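Local structure of putative cytosine/guanine deaminase (Unidentified, 2PAJ) at residues P10-R15 and T59-T64. The protein catalyses the zinc-dependent hydrolytic deamination of pterins such as isoxanthopterin, converting a 2-amino-4-hydroxypteridine to the 2,4-dihydroxypteridine with release of ammonium. Residues are numbered along the deposited sequence; the frame is centred on the assembly and turned at random.
Sequences PSTLIR and TIVDAT
With CG1 of Ile14 set beside its backbone N (chi1 -59°) and CG1 of Val61 between its own backbone N and carbonyl carbon (chi1 42°), the two side chains lie alongside each other, pointing the same way, and these CG1 atoms meet at 3.4 Å. The other branch of Ile14, CG2, reaches Ala63 CB at 3.7 Å. Thr12 and Thr59 share this face, their side chains also abreast, with Thr12 OG1 against Thr59 CB at 3.5 Å. Phe447 touches Ile14 and Met444 touches Val61, so strand 442-448 packs against this face. The pairing is parallel: the strand axes diverge by 18°, and Leu13 is paired with Ile60 as Ile14 is with Val61. Five backbone bonds join the segments, including Val61 N to Leu13 O (2.9 Å) and Arg15 N to Val61 O (2.9 Å); the last, Ala63 N to Arg15 O (2.8 Å), is the most bent of the five. Strand 59-62 forms one edge of a four-stranded mixed sheet within the chain, whose strand 11-15 pairs on its other side with 39-42. Such a small beta domain beside the metal-binding barrel occurs in many amidohydrolases, including those of the ATZ/TRZ type, and the contact lies away from the zinc site. On the reverse face, Arg15 and Ile60 cross at an angle, Arg15 CD resting on Ile60 CG2 at 3.5 Å, while Pro54 and Asp38 also touch the arginine. At the end of segment 59-64, Thr64 OG1 donates to Asp62 OD1 on the carboxylate's syn side, tilted out of its plane, and also bonds Asn16 ND2.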
loop_
_atom_site.group_PDB
_atom_site.type_symbol
_atom_site.label_atom_id
_atom_site.label_comp_id
_atom_site.label_asym_id
_atom_site.label_seq_id
_atom_site.Cartn_x
_atom_site.Cartn_y
_atom_site.Cartn_z
ATOM N N PRO A 10 24.675 12.936 9.246
ATOM C CA PRO A 10 23.508 12.151 8.765
ATOM C C PRO A 10 23.700 10.665 9.069
ATOM O O PRO A 10 23.782 9.824 8.155
ATOM C CB PRO A 10 23.386 12.378 7.256
ATOM C CG PRO A 10 24.141 13.721 7.081
ATOM C CD PRO A 10 25.307 13.631 8.108
ATOM N N SER A 11 23.808 10.358 10.361
ATOM C CA SER A 11 23.957 8.980 10.819
ATOM C C SER A 11 23.077 8.780 12.037
ATOM O O SER A 11 22.897 9.684 12.852
ATOM C CB SER A 11 25.402 8.670 11.185
ATOM O OG SER A 11 25.553 7.284 11.423
ATOM N N THR A 12 22.518 7.593 12.169
ATOM C CA THR A 12 21.656 7.350 13.302
ATOM C C THR A 12 21.809 5.939 13.830
ATOM O O THR A 12 22.047 5.005 13.072
ATOM C CB THR A 12 20.203 7.608 12.920
ATOM O OG1 THR A 12 20.062 8.985 12.550
ATOM C CG2 THR A 12 19.281 7.280 14.079
ATOM N N LEU A 13 21.675 5.790 15.139
ATOM C CA LEU A 13 21.804 4.483 15.743
ATOM C C LEU A 13 20.602 4.151 16.608
ATOM O O LEU A 13 20.341 4.798 17.616
ATOM C CB LEU A 13 23.083 4.409 16.578
ATOM C CG LEU A 13 23.548 3.041 17.087
ATOM C CD1 LEU A 13 24.108 2.235 15.937
ATOM C CD2 LEU A 13 24.607 3.220 18.162
ATOM N N ILE A 14 19.854 3.148 16.177
ATOM C CA ILE A 14 18.706 2.675 16.928
ATOM C C ILE A 14 19.348 1.622 17.826
ATOM O O ILE A 14 19.963 0.669 17.338
ATOM C CB ILE A 14 17.666 2.036 15.982
ATOM C CG1 ILE A 14 17.219 3.064 14.934
ATOM C CG2 ILE A 14 16.466 1.539 16.768
ATOM C CD1 ILE A 14 16.294 2.496 13.881
ATOM N N ARG A 15 19.241 1.809 19.136
ATOM C CA ARG A 15 19.879 0.878 20.053
ATOM C C ARG A 15 18.969 0.085 20.967
ATOM O O ARG A 15 17.877 0.526 21.340
ATOM C CB ARG A 15 20.873 1.608 20.961
ATOM C CG ARG A 15 21.649 2.740 20.339
ATOM C CD ARG A 15 22.576 3.326 21.395
ATOM N NE ARG A 15 23.547 2.331 21.865
ATOM C CZ ARG A 15 24.250 2.433 22.993
ATOM N NH1 ARG A 15 24.094 3.489 23.791
ATOM N NH2 ARG A 15 25.120 1.483 23.318
ATOM N N THR A 59 23.277 10.451 15.836
ATOM C CA THR A 59 21.952 10.513 16.439
ATOM C C THR A 59 21.639 9.167 17.053
ATOM O O THR A 59 21.901 8.117 16.448
ATOM C CB THR A 59 20.866 10.824 15.409
ATOM O OG1 THR A 59 21.074 12.140 14.886
ATOM C CG2 THR A 59 19.481 10.738 16.044
ATOM N N ILE A 60 21.090 9.191 18.261
ATOM C CA ILE A 60 20.760 7.947 18.923
ATOM C C ILE A 60 19.318 7.883 19.357
ATOM O O ILE A 60 18.773 8.842 19.900
ATOM C CB ILE A 60 21.672 7.706 20.141
ATOM C CG1 ILE A 60 23.102 7.478 19.665
ATOM C CG2 ILE A 60 21.191 6.498 20.932
ATOM C CD1 ILE A 60 24.058 7.209 20.768
ATOM N N VAL A 61 18.693 6.748 19.084
ATOM C CA VAL A 61 17.309 6.538 19.471
ATOM C C VAL A 61 17.271 5.251 20.294
ATOM O O VAL A 61 17.617 4.172 19.803
ATOM C CB VAL A 61 16.374 6.452 18.222
ATOM C CG1 VAL A 61 17.016 5.639 17.148
ATOM C CG2 VAL A 61 15.040 5.842 18.600
ATOM N N ASP A 62 16.881 5.391 21.562
ATOM C CA ASP A 62 16.796 4.278 22.505
ATOM C C ASP A 62 15.542 3.434 22.279
ATOM O O ASP A 62 14.431 3.813 22.664
ATOM C CB ASP A 62 16.812 4.826 23.933
ATOM C CG ASP A 62 16.845 3.732 24.979
ATOM O OD1 ASP A 62 17.635 2.781 24.801
ATOM O OD2 ASP A 62 16.091 3.826 25.976
ATOM N N ALA A 63 15.738 2.280 21.654
ATOM C CA ALA A 63 14.636 1.383 21.356
ATOM C C ALA A 63 14.538 0.292 22.396
ATOM O O ALA A 63 14.169 -0.842 22.091
ATOM C CB ALA A 63 14.816 0.768 19.972
ATOM N N THR A 64 14.888 0.637 23.628
ATOM C CA THR A 64 14.813 -0.325 24.710
ATOM C C THR A 64 13.362 -0.753 24.910
ATOM O O THR A 64 12.460 0.088 25.025
ATOM C CB THR A 64 15.343 0.265 26.012
ATOM O OG1 THR A 64 16.696 0.679 25.818
ATOM C CG2 THR A 64 15.292 -0.766 27.122
#